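Side-chain contacts in malic enzyme (Entamoeba histolytica, PDB 3NV9), which probably catalyses the oxidative decarboxylation of malate to pyruvate with a nicotinamide coenzyme as electron acceptor: residues 139-142 with 146-149; 150-155 with 180-185; 248-251 with 256-259; 283-286 with 290-293. All blocks are in the same frame, centred on the assembly; numbering follows the deposited sequence.

Contact 1: 139-142 with 146-149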
# COMPACT_ATOMS: atom_id res chain seq x y z
N SER A 139 -3.76 3.67 17.27
CA SER A 139 -3.50 5.07 17.74
C SER A 139 -3.42 5.19 19.30
O SER A 139 -3.47 6.29 19.84
CB SER A 139 -4.54 6.02 17.18
OG SER A 139 -5.81 5.81 17.82
N LYS A 140 -3.30 4.07 20.02
CA LYS A 140 -3.43 4.09 21.50
C LYS A 140 -2.17 4.56 22.09
O LYS A 140 -1.09 4.23 21.59
CB LYS A 140 -3.78 2.72 22.10
CG LYS A 140 -5.28 2.41 21.94
CD LYS A 140 -5.68 1.08 22.55
CE LYS A 140 -4.74 -0.09 22.12
NZ LYS A 140 -4.83 -0.42 20.66
N ASN A 141 -2.28 5.38 23.12
CA ASN A 141 -1.05 5.79 23.81
C ASN A 141 -0.75 4.79 24.93
O ASN A 141 -1.44 3.80 25.05
CB ASN A 141 -1.11 7.23 24.30
CG ASN A 141 -2.13 7.41 25.37
OD1 ASN A 141 -2.65 6.43 25.90
ND2 ASN A 141 -2.47 8.67 25.67
N LYS A 142 0.28 5.06 25.71
CA LYS A 142 0.75 4.15 26.77
C LYS A 142 -0.40 3.78 27.71
O LYS A 142 -0.59 2.61 28.03
CB LYS A 142 1.99 4.78 27.48
CG LYS A 142 2.11 4.64 29.01
CD LYS A 142 2.77 5.93 29.64
CE LYS A 142 2.32 6.18 31.10
NZ LYS A 142 2.41 7.61 31.44
N ASN A 146 -6.98 6.16 22.80
CA ASN A 146 -6.72 6.63 21.45
C ASN A 146 -6.27 8.10 21.41
O ASN A 146 -6.98 9.00 21.87
CB ASN A 146 -7.91 6.37 20.53
CG ASN A 146 -8.09 4.93 20.27
OD1 ASN A 146 -7.31 4.30 19.50
ND2 ASN A 146 -9.08 4.35 20.93
N ASP A 147 -5.12 8.31 20.82
CA ASP A 147 -4.45 9.60 20.86
C ASP A 147 -4.40 10.28 19.48
O ASP A 147 -3.65 9.89 18.60
CB ASP A 147 -3.04 9.38 21.42
CG ASP A 147 -2.27 10.64 21.59
OD1 ASP A 147 -2.84 11.73 21.42
OD2 ASP A 147 -1.05 10.52 21.87
N PRO A 148 -5.17 11.35 19.32
CA PRO A 148 -5.21 12.04 18.02
C PRO A 148 -3.83 12.48 17.56
O PRO A 148 -3.52 12.39 16.36
CB PRO A 148 -6.06 13.25 18.28
CG PRO A 148 -6.19 13.38 19.80
CD PRO A 148 -5.77 12.11 20.43
N ASP A 149 -2.99 12.94 18.51
CA ASP A 149 -1.66 13.41 18.18
C ASP A 149 -0.81 12.31 17.57
O ASP A 149 0.10 12.58 16.79
CB ASP A 149 -0.95 14.01 19.44
CG ASP A 149 -1.78 15.12 20.14
OD1 ASP A 149 -2.49 15.92 19.47
OD2 ASP A 149 -1.71 15.18 21.40
O HOH W 1 -6.16 2.35 17.19
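Ser139 and Asn146 meet through their polar ends, the hydroxyl OG of Ser139 lying 2.7 Å from the amide oxygen OD1 of Asn146; OG is also within bonding distance of Asp98 OD1. A water joins the same group, accepting from Ser139 N at 2.7 Å and lying near Asn146 OD1. With CG set beside its own backbone N (chi1 -69°), Asn146 carries its amide back to the other segment, where the aliphatic start of Lys140 passes at a slant, its CG lying 3.7 Å from Asn146 OD1. The amine of Lys140 goes to Asp138 instead. The backbones are tied by Asp147 N, which donates to Ser139 O at 2.8 Å. Further along, Asn141 and Asp147 touch with their methylene groups, CB to CB 4.1 Å, while OD1 of Asn141 accepts from Lys145 N. Asp147 holds CG anti to the backbone N (chi1 -177°), and its OD1 accepts the capping bond from Asp149 N at 3.2 Å, met from above the carboxylate plane. A short side chain that can accept such a bond suits this place, and the following Pro148 needs no partner for a backbone N-H. This is the N-cap of helix 148-158, reached from strand 131-136 through a loop pinched by a single bridge between Lys140 and Asn146.

Contact 2: 150-155 with 180-185. With SO4 (sulfate ion), chain C.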
# COMPACT_ATOMS: atom_id res chain seq x y z
N ALA A 150 -1.09 11.06 17.95
CA ALA A 150 -0.41 9.92 17.36
C ALA A 150 -0.82 9.80 15.86
O ALA A 150 0.02 9.58 14.98
CB ALA A 150 -0.73 8.64 18.13
N VAL A 151 -2.11 9.98 15.59
CA VAL A 151 -2.62 9.91 14.23
C VAL A 151 -1.99 11.06 13.43
O VAL A 151 -1.44 10.83 12.36
CB VAL A 151 -4.19 9.85 14.16
CG1 VAL A 151 -4.68 9.63 12.73
CG2 VAL A 151 -4.74 8.69 15.03
N ILE A 152 -1.95 12.26 14.02
CA ILE A 152 -1.36 13.43 13.34
C ILE A 152 0.09 13.21 12.97
O ILE A 152 0.51 13.46 11.82
CB ILE A 152 -1.52 14.73 14.18
CG1 ILE A 152 -3.00 15.12 14.18
CG2 ILE A 152 -0.74 15.83 13.58
CD1 ILE A 152 -3.43 16.14 15.26
N GLU A 153 0.86 12.72 13.94
CA GLU A 153 2.29 12.48 13.75
C GLU A 153 2.49 11.44 12.65
O GLU A 153 3.37 11.60 11.77
CB GLU A 153 2.99 12.04 15.07
CG GLU A 153 4.48 11.69 14.87
CD GLU A 153 5.20 11.33 16.19
OE1 GLU A 153 4.58 11.28 17.27
OE2 GLU A 153 6.41 11.10 16.14
N PHE A 154 1.68 10.37 12.74
CA PHE A 154 1.77 9.22 11.83
C PHE A 154 1.58 9.65 10.37
O PHE A 154 2.40 9.36 9.50
CB PHE A 154 0.74 8.12 12.21
CG PHE A 154 0.78 6.93 11.30
CD1 PHE A 154 1.54 5.83 11.63
CD2 PHE A 154 0.08 6.94 10.08
CE1 PHE A 154 1.62 4.73 10.76
CE2 PHE A 154 0.14 5.83 9.19
CZ PHE A 154 0.92 4.74 9.52
N VAL A 155 0.52 10.38 10.13
CA VAL A 155 0.17 10.81 8.80
C VAL A 155 1.22 11.76 8.24
O VAL A 155 1.60 11.63 7.06
CB VAL A 155 -1.27 11.39 8.78
CG1 VAL A 155 -1.62 12.00 7.41
CG2 VAL A 155 -2.23 10.33 9.12
N ASP A 180 -8.44 18.62 10.91
CA ASP A 180 -8.25 20.07 10.91
C ASP A 180 -6.78 20.45 10.91
O ASP A 180 -6.39 21.33 10.14
CB ASP A 180 -8.99 20.71 12.12
CG ASP A 180 -10.47 20.47 12.07
OD1 ASP A 180 -10.96 20.14 10.98
OD2 ASP A 180 -11.18 20.61 13.09
N VAL A 181 -5.97 19.77 11.73
CA VAL A 181 -4.50 20.00 11.74
C VAL A 181 -3.85 19.50 10.49
O VAL A 181 -3.12 20.24 9.82
CB VAL A 181 -3.81 19.28 12.92
CG1 VAL A 181 -2.31 19.40 12.81
CG2 VAL A 181 -4.27 19.83 14.24
N LEU A 182 -4.10 18.22 10.16
CA LEU A 182 -3.44 17.58 8.98
C LEU A 182 -3.75 18.25 7.67
O LEU A 182 -2.90 18.28 6.83
CB LEU A 182 -3.83 16.10 8.81
CG LEU A 182 -3.26 15.18 9.84
CD1 LEU A 182 -3.78 13.81 9.56
CD2 LEU A 182 -1.71 15.26 9.84
N ARG A 183 -4.96 18.74 7.49
CA ARG A 183 -5.27 19.39 6.23
C ARG A 183 -4.41 20.65 6.00
O ARG A 183 -4.19 21.05 4.89
CB ARG A 183 -6.78 19.64 6.11
CG ARG A 183 -7.27 20.97 6.54
CD ARG A 183 -8.77 20.89 6.58
NE ARG A 183 -9.38 20.90 5.24
CZ ARG A 183 -10.13 21.91 4.77
NH1 ARG A 183 -10.33 22.98 5.54
NH2 ARG A 183 -10.67 21.86 3.55
N GLU A 184 -3.89 21.24 7.08
CA GLU A 184 -3.10 22.47 6.98
C GLU A 184 -1.65 22.15 6.92
O GLU A 184 -0.90 22.81 6.17
CB GLU A 184 -3.44 23.45 8.11
CG GLU A 184 -4.92 23.92 8.02
CD GLU A 184 -5.27 24.65 6.68
OE1 GLU A 184 -4.35 25.18 5.98
OE2 GLU A 184 -6.49 24.69 6.34
N SER A 185 -1.23 21.10 7.63
CA SER A 185 0.20 20.79 7.65
C SER A 185 0.76 19.95 6.53
O SER A 185 1.97 20.03 6.29
CB SER A 185 0.65 20.22 9.01
OG SER A 185 -0.18 19.18 9.46
S SO4 C . -12.89 25.12 3.33
O1 SO4 C . -13.19 26.53 3.31
O2 SO4 C . -11.67 24.90 2.55
O3 SO4 C . -12.67 24.69 4.71
O4 SO4 C . -14.05 24.39 2.89
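Two neighbouring helices of successive beta-alpha-beta crossovers pack here, in the parallel alpha/beta part of the N-terminal malic enzyme domain. The axes of 150-155 and 180-185 run nearly parallel, at 21° to each other and 10.0 Å apart at their closest. Branched aliphatic residues fill the interval. Leu182 reaches across and forks: CD1 lies against Val155, 3.5 Å from CG1, while CD2 leans on Ile152, 3.5 Å from its carbonyl O and 3.9 Å from its CG2. Setting its CG1 branch beside the backbone N (chi1 -70°) lets Ile152 send CD1 across Val181 at about a right angle, 3.9 Å from CG2 of the valine; the CG2 methyl of Ile152 lies between Leu182 CD2 and Val181 CG1. Branched chains suit Ile152 and Leu182, each of which serves two residues of the other helix. At the end of helix 174-185 the hydroxyl of Ser185 donates back to Val181 O at 3.1 Å, from above the carbonyl plane; that oxygen also accepts from Ser185 N and Glu184 N. Arg183 takes no part in the packing: its NH1 donates at 3.0 Å to O3 of a sulfate probably left from the crystallisation liquor. Phe154 stacks on Phe154 of the second subunit, which lies beyond helix 148-158. Along the chain, strand 164-167 connects helix 148-158 to helix 174-185.

Contact 3: 248-251 with 256-259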
# COMPACT_ATOMS: atom_id res chain seq x y z
N ILE A 248 -34.09 24.06 10.88
CA ILE A 248 -33.28 22.85 11.07
C ILE A 248 -33.09 22.51 12.57
O ILE A 248 -32.73 23.37 13.36
CB ILE A 248 -31.89 23.05 10.37
CG1 ILE A 248 -31.99 22.76 8.88
CG2 ILE A 248 -30.83 22.14 10.93
CD1 ILE A 248 -30.73 23.04 8.17
N VAL A 249 -33.33 21.26 12.98
CA VAL A 249 -32.91 20.86 14.31
C VAL A 249 -31.97 19.65 14.26
O VAL A 249 -32.35 18.62 13.68
CB VAL A 249 -34.07 20.31 15.18
CG1 VAL A 249 -33.76 20.51 16.66
CG2 VAL A 249 -35.42 20.79 14.76
N MET A 250 -30.82 19.74 14.93
CA MET A 250 -30.03 18.53 15.24
C MET A 250 -30.19 17.96 16.71
O MET A 250 -30.24 18.73 17.67
CB MET A 250 -28.57 18.79 14.90
CG MET A 250 -27.63 17.71 15.30
SD MET A 250 -26.22 17.74 14.19
CE MET A 250 -25.05 18.83 14.92
N PHE A 251 -30.24 16.64 16.88
CA PHE A 251 -30.22 16.04 18.24
C PHE A 251 -28.96 15.23 18.52
O PHE A 251 -28.49 14.46 17.67
CB PHE A 251 -31.44 15.17 18.51
CG PHE A 251 -32.75 15.91 18.49
CD1 PHE A 251 -33.31 16.37 17.27
CD2 PHE A 251 -33.48 16.13 19.69
CE1 PHE A 251 -34.55 17.06 17.26
CE2 PHE A 251 -34.75 16.81 19.68
CZ PHE A 251 -35.27 17.28 18.48
N SER A 256 -31.93 18.21 21.93
CA SER A 256 -31.67 19.08 20.77
C SER A 256 -30.53 20.03 20.98
O SER A 256 -30.13 20.31 22.11
CB SER A 256 -32.92 19.81 20.27
OG SER A 256 -33.26 20.95 21.03
N LEU A 257 -29.94 20.46 19.87
CA LEU A 257 -28.89 21.43 19.88
C LEU A 257 -29.56 22.80 19.68
O LEU A 257 -30.52 22.96 18.89
CB LEU A 257 -27.86 21.14 18.79
CG LEU A 257 -26.71 20.17 19.11
CD1 LEU A 257 -27.25 18.77 19.40
CD2 LEU A 257 -25.63 20.13 18.01
N HIS A 258 -29.05 23.76 20.45
CA HIS A 258 -29.63 25.12 20.58
C HIS A 258 -28.62 25.94 21.37
O HIS A 258 -27.65 25.39 21.89
CB HIS A 258 -31.02 25.09 21.23
CG HIS A 258 -31.06 24.48 22.61
ND1 HIS A 258 -30.33 24.96 23.67
CD2 HIS A 258 -31.78 23.44 23.10
CE1 HIS A 258 -30.58 24.23 24.75
NE2 HIS A 258 -31.46 23.30 24.43
N ASN A 259 -28.82 27.26 21.44
CA ASN A 259 -27.83 28.15 22.08
C ASN A 259 -27.75 28.07 23.61
O ASN A 259 -26.89 28.72 24.19
CB ASN A 259 -27.94 29.62 21.59
CG ASN A 259 -29.26 30.29 21.99
OD1 ASN A 259 -29.91 29.90 22.96
ND2 ASN A 259 -29.64 31.32 21.24
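Leu257 leans on the end of strand 248-252, and every carbon of its side chain finds a partner there. CB lies 3.6 Å from Met250 O, the oxygen that also accepts from Leu257 N at 2.8 Å, and CG is 4.1 Å from that same oxygen. With CG beside the backbone N (chi1 -86°), the chain stays close to the strand and forks over it. One branch, CD1, remains 3.5 Å from Met250 O and touches the backbone carbon of Phe251. The other, CD2, meets the methyl CE of Met250 at 3.4 Å, tighter than usual for two carbons. Met250 suits the spot because its flexible thioether can bend at the last torsion to bring CE beside the leucine. Next door, Ser256 and Phe251 form an antiparallel non-hydrogen-bonded pair with side chains on one face of the sheet. CB of the serine sits over the face of the Phe251 ring, offset toward the rim and 3.8 Å from the centroid, in a CH-pi contact, and Val249 CG1 touches the same CB. Small enough to fit between them, the serine is buried with its hydroxyl bonded to Phe285 O. Leu257 and Met250 also pack on helix 271-279, Met250 reaching helix 229-240 as well. Strand 248-252 bonds on its other flank to strand 222-225 of the Rossmann-type sheet, with the short strand 255-256 at the edge.

Contact 4: 283-286 with 290-293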
# COMPACT_ATOMS: atom_id res chain seq x y z
N SER A 283 -36.44 27.70 17.92
CA SER A 283 -37.47 27.07 18.77
C SER A 283 -37.08 26.20 20.03
O SER A 283 -37.92 25.92 20.87
CB SER A 283 -38.36 26.25 17.84
OG SER A 283 -39.50 25.79 18.50
N LYS A 284 -35.81 25.79 20.16
CA LYS A 284 -35.40 24.92 21.28
C LYS A 284 -36.21 23.64 21.44
O LYS A 284 -36.57 23.30 22.56
CB LYS A 284 -35.46 25.67 22.60
CG LYS A 284 -34.11 26.06 23.18
CD LYS A 284 -33.55 27.31 22.58
CE LYS A 284 -32.78 28.10 23.65
NZ LYS A 284 -32.83 29.54 23.36
N PHE A 285 -36.49 22.92 20.36
CA PHE A 285 -37.33 21.72 20.46
C PHE A 285 -36.94 20.78 21.60
O PHE A 285 -35.76 20.51 21.81
CB PHE A 285 -37.29 20.93 19.16
CG PHE A 285 -38.16 21.49 18.07
CD1 PHE A 285 -37.59 22.06 16.93
CD2 PHE A 285 -39.55 21.44 18.18
CE1 PHE A 285 -38.39 22.55 15.89
CE2 PHE A 285 -40.37 21.92 17.16
CZ PHE A 285 -39.78 22.49 16.00
N GLY A 286 -37.93 20.28 22.32
CA GLY A 286 -37.69 19.61 23.57
C GLY A 286 -37.71 18.11 23.48
O GLY A 286 -37.42 17.44 24.46
N GLU A 290 -41.36 16.12 19.08
CA GLU A 290 -41.88 17.48 18.91
C GLU A 290 -41.30 18.03 17.62
O GLU A 290 -41.98 18.64 16.81
CB GLU A 290 -41.51 18.40 20.11
CG GLU A 290 -42.44 18.22 21.40
CD GLU A 290 -41.87 18.85 22.71
OE1 GLU A 290 -41.73 18.13 23.73
OE2 GLU A 290 -41.56 20.08 22.72
N ALA A 291 -40.02 17.81 17.43
CA ALA A 291 -39.37 18.24 16.23
C ALA A 291 -40.02 17.61 14.97
O ALA A 291 -40.28 18.32 14.01
CB ALA A 291 -37.90 17.91 16.30
N CYS A 292 -40.34 16.32 15.01
CA CYS A 292 -40.68 15.60 13.81
C CYS A 292 -42.03 15.94 13.22
O CYS A 292 -42.21 15.91 11.99
CB CYS A 292 -40.56 14.09 14.04
SG CYS A 292 -38.86 13.55 14.02
N VAL A 293 -43.02 16.23 14.07
CA VAL A 293 -44.36 16.58 13.55
C VAL A 293 -44.26 17.72 12.53
O VAL A 293 -43.55 18.71 12.74
CB VAL A 293 -45.40 16.80 14.71
CG1 VAL A 293 -44.72 17.39 15.95
CG2 VAL A 293 -46.65 17.61 14.24
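The Phe285 ring lies against the backbone of Ala291, whose CA stands over one face, 3.9 Å from the ring centroid and 15° off its normal, in a CH-pi contact. The small alanine lets the ring come down close to the helix backbone, its methyl adding a light touch with CB 4.0 Å from Phe285 CG. The phenylalanine gets there with CG anti to its own carbonyl carbon (chi1 -79°), a setting that swings the ring from the loop toward the helix. CE2 then comes within 3.7 Å of Glu290 O, obliquely to the ring. Over the opposite face, above the centre, hangs OG of Ser283. Glu290 has a similar first torsion (chi1 -80°) but continues extended beyond CG. Its methylene CB lies 4.1 Å from Phe285 CD2, and its carboxylate runs on beside Gly286. The contact joins the loop after helix 271-279 to helix 288-292 of the NAD-binding domain, where Phe285 and Ala291 both rest on Val249 of strand 248-252. What holds 283-286 to 290-293 is therefore mainly dispersion and the weak attraction of C-H for the aromatic face; Glu290 OE2, 3.7 Å from Gly286 N, makes no hydrogen bond to it.

In the fold
From the N terminus, contact 1 closes the loop after strand 131-136, and the helix that starts there supplies the first half of contact 2; the two touch, Ser139 CB against Val151 CG2. Contact 2 spans a longer excursion through strand 164-167, tying helix 148-158 to helix 174-185. Both contacts reach the second subunit. In the NAD-binding domain, contact 3 closes the turn between strand 248-252 and the edge strand, and contact 4 closes the loop leading into helix 288-292. These two touch by packing, Val249 on Phe285 and Phe251 on Ala291, and by probable hydrogen bonds, Ser256 OG with Phe285 O and Asn259 OD1 with Lys284 NZ. All four are in series, none nested or crossing.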